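Local coordinates for protein Alpha/beta hydrolase (Legionella pneumophila subsp. pneumophila str. Philadelphia 1, PDB 4EZI) that is of unknown function but has the alpha/beta-hydrolase fold and may be a triacylglycerol lipase, at residues 99-111 with 355-367. Residues are numbered along the deposited sequence; the frame is centred on the assembly and turned at random.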
loop_
_atom_site.group_PDB
_atom_site.type_symbol
_atom_site.label_atom_id
_atom_site.label_comp_id
_atom_site.label_asym_id
_atom_site.label_seq_id
_atom_site.Cartn_x
_atom_site.Cartn_y
_atom_site.Cartn_z
ATOM N N TYR A 99 -10.294 1.944 10.839
ATOM C CA TYR A 99 -10.895 0.936 11.674
ATOM C C TYR A 99 -11.170 -0.357 10.906
ATOM O O TYR A 99 -11.041 -1.446 11.468
ATOM C CB TYR A 99 -12.209 1.415 12.283
ATOM C CG TYR A 99 -12.119 2.404 13.434
ATOM C CD1 TYR A 99 -10.916 2.976 13.847
ATOM C CD2 TYR A 99 -13.263 2.778 14.102
ATOM C CE1 TYR A 99 -10.891 3.838 14.918
ATOM C CE2 TYR A 99 -13.241 3.629 15.167
ATOM C CZ TYR A 99 -12.050 4.162 15.565
ATOM O OH TYR A 99 -12.014 5.008 16.663
ATOM N N ILE A 100 -11.604 -0.251 9.653
ATOM C CA ILE A 100 -12.000 -1.440 8.929
ATOM C C ILE A 100 -10.855 -2.450 8.791
ATOM O O ILE A 100 -11.101 -3.660 8.799
ATOM C CB ILE A 100 -12.586 -1.070 7.529
ATOM C CG1 ILE A 100 -13.356 -2.218 6.935
ATOM C CG2 ILE A 100 -11.525 -0.516 6.591
ATOM C CD1 ILE A 100 -14.642 -2.573 7.709
ATOM N N TYR A 101 -9.626 -1.973 8.663
ATOM C CA TYR A 101 -8.469 -2.859 8.520
ATOM C C TYR A 101 -8.211 -3.618 9.801
ATOM O O TYR A 101 -8.007 -4.829 9.790
ATOM C CB TYR A 101 -7.221 -2.091 8.049
ATOM C CG TYR A 101 -7.544 -1.222 6.872
ATOM C CD1 TYR A 101 -7.756 -1.777 5.637
ATOM C CD2 TYR A 101 -7.720 0.142 7.012
ATOM C CE1 TYR A 101 -8.177 -1.000 4.530
ATOM C CE2 TYR A 101 -8.139 0.925 5.954
ATOM C CZ TYR A 101 -8.360 0.359 4.718
ATOM O OH TYR A 101 -8.784 1.163 3.686
ATOM N N LEU A 102 -8.276 -2.922 10.927
ATOM C CA LEU A 102 -8.157 -3.570 12.231
ATOM C C LEU A 102 -9.291 -4.568 12.485
ATOM O O LEU A 102 -9.064 -5.689 12.941
ATOM C CB LEU A 102 -8.150 -2.541 13.356
ATOM C CG LEU A 102 -6.992 -1.561 13.361
ATOM C CD1 LEU A 102 -7.120 -0.688 14.596
ATOM C CD2 LEU A 102 -5.631 -2.282 13.353
ATOM N N ALA A 103 -10.507 -4.159 12.144
ATOM C CA ALA A 103 -11.674 -4.973 12.400
ATOM C C ALA A 103 -11.616 -6.282 11.621
ATOM O O ALA A 103 -11.898 -7.356 12.151
ATOM C CB ALA A 103 -12.938 -4.188 12.101
ATOM N N ALA A 104 -11.280 -6.178 10.340
ATOM C CA ALA A 104 -11.272 -7.350 9.478
ATOM C C ALA A 104 -10.112 -8.291 9.805
ATOM O O ALA A 104 -10.305 -9.487 9.977
ATOM C CB ALA A 104 -11.245 -6.896 8.004
ATOM N N TYR A 105 -8.905 -7.744 9.858
ATOM C CA TYR A 105 -7.711 -8.561 10.020
ATOM C C TYR A 105 -7.400 -8.947 11.453
ATOM O O TYR A 105 -6.803 -10.006 11.679
ATOM C CB TYR A 105 -6.500 -7.846 9.420
ATOM C CG TYR A 105 -6.471 -7.807 7.915
ATOM C CD1 TYR A 105 -6.325 -8.969 7.186
ATOM C CD2 TYR A 105 -6.561 -6.605 7.202
ATOM C CE1 TYR A 105 -6.285 -8.959 5.797
ATOM C CE2 TYR A 105 -6.530 -6.573 5.813
ATOM C CZ TYR A 105 -6.390 -7.751 5.114
ATOM O OH TYR A 105 -6.305 -7.772 3.731
ATOM N N GLY A 106 -7.744 -8.067 12.383
ATOM C CA GLY A 106 -7.426 -8.233 13.787
ATOM C C GLY A 106 -8.601 -8.757 14.582
ATOM O O GLY A 106 -8.581 -9.908 15.050
ATOM N N ASN A 107 -9.637 -7.935 14.748
ATOM C CA ASN A 107 -10.755 -8.357 15.594
ATOM C C ASN A 107 -11.464 -9.586 15.075
ATOM O O ASN A 107 -11.914 -10.399 15.877
ATOM C CB ASN A 107 -11.771 -7.248 15.824
ATOM C CG ASN A 107 -11.160 -5.988 16.368
ATOM O OD1 ASN A 107 -10.617 -5.204 15.612
ATOM N ND2 ASN A 107 -11.290 -5.765 17.677
ATOM N N SER A 108 -11.591 -9.723 13.756
ATOM C CA SER A 108 -12.222 -10.890 13.156
ATOM C C SER A 108 -11.200 -11.986 12.864
ATOM O O SER A 108 -11.274 -13.074 13.457
ATOM C CB SER A 108 -13.015 -10.524 11.888
ATOM O OG SER A 108 -13.554 -11.686 11.303
ATOM N N ALA A 109 -10.243 -11.726 11.967
ATOM C CA ALA A 109 -9.375 -12.826 11.518
ATOM C C ALA A 109 -8.405 -13.294 12.588
ATOM O O ALA A 109 -7.904 -14.407 12.507
ATOM C CB ALA A 109 -8.625 -12.432 10.222
ATOM N N GLY A 110 -8.131 -12.459 13.582
ATOM C CA GLY A 110 -7.243 -12.815 14.680
ATOM C C GLY A 110 -5.750 -12.709 14.408
ATOM O O GLY A 110 -4.962 -13.317 15.109
ATOM N N TYR A 111 -5.366 -11.897 13.425
ATOM C CA TYR A 111 -3.973 -11.716 13.092
ATOM C C TYR A 111 -3.406 -10.503 13.805
ATOM O O TYR A 111 -4.098 -9.498 14.024
ATOM C CB TYR A 111 -3.788 -11.533 11.576
ATOM C CG TYR A 111 -4.362 -12.640 10.695
ATOM C CD1 TYR A 111 -4.387 -13.965 11.106
ATOM C CD2 TYR A 111 -4.866 -12.346 9.447
ATOM C CE1 TYR A 111 -4.892 -14.965 10.282
ATOM C CE2 TYR A 111 -5.371 -13.314 8.626
ATOM C CZ TYR A 111 -5.400 -14.631 9.043
ATOM O OH TYR A 111 -5.907 -15.600 8.198
ATOM N N HIS A 355 -13.523 -1.462 -2.827
ATOM C CA HIS A 355 -12.541 -1.685 -1.778
ATOM C C HIS A 355 -12.986 -2.701 -0.711
ATOM O O HIS A 355 -12.235 -3.636 -0.430
ATOM C CB HIS A 355 -12.134 -0.343 -1.200
ATOM C CG HIS A 355 -11.119 -0.423 -0.112
ATOM N ND1 HIS A 355 -9.962 -1.163 -0.212
ATOM C CD2 HIS A 355 -11.069 0.197 1.091
ATOM C CE1 HIS A 355 -9.232 -0.982 0.876
ATOM N NE2 HIS A 355 -9.884 -0.164 1.686
ATOM N N PRO A 356 -14.187 -2.560 -0.118
ATOM C CA PRO A 356 -14.534 -3.545 0.926
ATOM C C PRO A 356 -14.719 -4.966 0.384
ATOM O O PRO A 356 -14.479 -5.943 1.105
ATOM C CB PRO A 356 -15.823 -2.992 1.537
ATOM C CG PRO A 356 -16.373 -2.057 0.521
ATOM C CD PRO A 356 -15.188 -1.489 -0.217
ATOM N N PHE A 357 -15.133 -5.083 -0.880
ATOM C CA PHE A 357 -15.230 -6.388 -1.530
ATOM C C PHE A 357 -13.849 -7.014 -1.698
ATOM O O PHE A 357 -13.656 -8.212 -1.462
ATOM C CB PHE A 357 -15.926 -6.270 -2.894
ATOM C CG PHE A 357 -17.364 -5.820 -2.818
ATOM C CD1 PHE A 357 -17.666 -4.484 -2.728
ATOM C CD2 PHE A 357 -18.422 -6.731 -2.836
ATOM C CE1 PHE A 357 -18.965 -4.044 -2.629
ATOM C CE2 PHE A 357 -19.740 -6.283 -2.739
ATOM C CZ PHE A 357 -20.001 -4.950 -2.629
ATOM N N VAL A 358 -12.878 -6.209 -2.109
ATOM C CA VAL A 358 -11.499 -6.657 -2.240
ATOM C C VAL A 358 -10.929 -7.049 -0.871
ATOM O O VAL A 358 -10.275 -8.105 -0.761
ATOM C CB VAL A 358 -10.641 -5.608 -2.953
ATOM C CG1 VAL A 358 -9.157 -5.958 -2.862
ATOM C CG2 VAL A 358 -11.099 -5.463 -4.412
ATOM N N LEU A 359 -11.169 -6.236 0.161
ATOM C CA LEU A 359 -10.699 -6.603 1.500
ATOM C C LEU A 359 -11.242 -7.972 1.931
ATOM O O LEU A 359 -10.525 -8.778 2.530
ATOM C CB LEU A 359 -11.024 -5.482 2.502
ATOM C CG LEU A 359 -10.603 -5.610 3.979
ATOM C CD1 LEU A 359 -9.156 -5.973 4.147
ATOM C CD2 LEU A 359 -10.923 -4.315 4.735
ATOM N N LYS A 360 -12.521 -8.209 1.663
ATOM C CA LYS A 360 -13.142 -9.496 2.027
ATOM C C LYS A 360 -12.444 -10.653 1.317
ATOM O O LYS A 360 -12.151 -11.684 1.936
ATOM C CB LYS A 360 -14.638 -9.462 1.698
ATOM C CG LYS A 360 -15.410 -10.729 2.032
ATOM C CD LYS A 360 -15.256 -11.196 3.443
ATOM C CE LYS A 360 -16.330 -12.256 3.828
ATOM N NZ LYS A 360 -16.735 -13.119 2.672
ATOM N N GLU A 361 -12.140 -10.469 0.038
ATOM C CA GLU A 361 -11.396 -11.478 -0.704
ATOM C C GLU A 361 -10.019 -11.725 -0.130
ATOM O O GLU A 361 -9.545 -12.869 -0.108
ATOM C CB GLU A 361 -11.289 -11.140 -2.176
ATOM C CG GLU A 361 -12.608 -11.039 -2.934
ATOM C CD GLU A 361 -13.440 -12.320 -2.988
ATOM O OE1 GLU A 361 -12.891 -13.435 -2.909
ATOM O OE2 GLU A 361 -14.675 -12.194 -3.150
ATOM N N GLN A 362 -9.339 -10.662 0.288
ATOM C CA GLN A 362 -8.009 -10.816 0.888
ATOM C C GLN A 362 -8.077 -11.669 2.150
ATOM O O GLN A 362 -7.307 -12.611 2.305
ATOM C CB GLN A 362 -7.394 -9.437 1.199
ATOM C CG GLN A 362 -7.064 -8.649 -0.050
ATOM C CD GLN A 362 -6.717 -7.196 0.241
ATOM O OE1 GLN A 362 -7.222 -6.593 1.183
ATOM N NE2 GLN A 362 -5.846 -6.616 -0.574
ATOM N N VAL A 363 -8.992 -11.327 3.044
ATOM C CA VAL A 363 -9.155 -12.102 4.282
ATOM C C VAL A 363 -9.444 -13.579 3.986
ATOM O O VAL A 363 -8.859 -14.475 4.573
ATOM C CB VAL A 363 -10.276 -11.525 5.214
ATOM C CG1 VAL A 363 -10.503 -12.454 6.447
ATOM C CG2 VAL A 363 -9.955 -10.098 5.640
ATOM N N ASP A 364 -10.350 -13.811 3.043
ATOM C CA ASP A 364 -10.725 -15.180 2.692
ATOM C C ASP A 364 -9.545 -15.962 2.105
ATOM O O ASP A 364 -9.378 -17.155 2.379
ATOM C CB ASP A 364 -11.894 -15.188 1.732
ATOM C CG ASP A 364 -13.207 -14.821 2.379
ATOM O OD1 ASP A 364 -13.337 -14.879 3.617
ATOM O OD2 ASP A 364 -14.149 -14.518 1.615
ATOM N N PHE A 365 -8.736 -15.304 1.288
ATOM C CA PHE A 365 -7.540 -15.920 0.737
ATOM C C PHE A 365 -6.555 -16.310 1.835
ATOM O O PHE A 365 -6.034 -17.429 1.845
ATOM C CB PHE A 365 -6.889 -14.964 -0.252
ATOM C CG PHE A 365 -5.787 -15.554 -1.084
ATOM C CD1 PHE A 365 -6.045 -16.551 -2.009
ATOM C CD2 PHE A 365 -4.489 -15.092 -0.963
ATOM C CE1 PHE A 365 -5.031 -17.055 -2.815
ATOM C CE2 PHE A 365 -3.469 -15.598 -1.739
ATOM C CZ PHE A 365 -3.750 -16.575 -2.683
ATOM N N PHE A 366 -6.334 -15.416 2.783
ATOM C CA PHE A 366 -5.427 -15.707 3.874
ATOM C C PHE A 366 -5.936 -16.844 4.748
ATOM O O PHE A 366 -5.170 -17.730 5.149
ATOM C CB PHE A 366 -5.161 -14.455 4.710
ATOM C CG PHE A 366 -4.450 -13.367 3.943
ATOM C CD1 PHE A 366 -3.737 -13.653 2.774
ATOM C CD2 PHE A 366 -4.531 -12.050 4.364
ATOM C CE1 PHE A 366 -3.095 -12.664 2.088
ATOM C CE2 PHE A 366 -3.869 -11.039 3.666
ATOM C CZ PHE A 366 -3.154 -11.345 2.527
ATOM N N LYS A 367 -7.232 -16.876 4.985
ATOM C CA LYS A 367 -7.815 -17.970 5.765
ATOM C C LYS A 367 -7.596 -19.330 5.084
ATOM O O LYS A 367 -7.326 -20.333 5.759
ATOM C CB LYS A 367 -9.292 -17.715 6.016
ATOM C CG LYS A 367 -9.563 -16.621 7.053
ATOM C CD LYS A 367 -9.325 -17.148 8.467
ATOM C CE LYS A 367 -9.171 -16.026 9.469
ATOM N NZ LYS A 367 -8.751 -16.565 10.803
HETATM O O HOH W 1 -10.737 -15.877 13.296
#
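Y105 reaches from helix 99-108 into a hole on helix 355-367 formed by L359, Q362, V363 and F366, and L359, in the conformer modelled here, enters among I100, Y101, A104 and Y105. In this reciprocal knobs-into-holes packing the Y105 ring turns its edge to the rim of F366, Y105 CE1 3.8 Å from F366 CD2, while V363 CG2 lies 3.8 Å from Y105 CE1, the two side chains running alongside with opposite senses. Y105 OH gives a weak hydrogen bond to Q362 OE1 (3.0 Å); Q362 NE2 binds the carbonyls of G167 and A195 at the sheet. A chi1 near 180° swings the H355 imidazole toward helix 99-108, where it meets the Y101 ring rim to rim, the planes 48° apart; Y101 OH and H355 NE2 share a 2.6 Å hydrogen bond. I100 CG2 covers one face of the Y101 ring. K367 NZ donates to A109 O (2.9 Å), lying in the carbonyl plane and approaching a lone pair; E370 forms a salt bridge with K367 and a hydrogen bond with Y111 OH. The two helices run nearly parallel, at 21°, against strands 74-80 and 162-168, layered as in an alpha/beta-hydrolase fold, with H355 near a probable S169-H351-D318 catalytic triad.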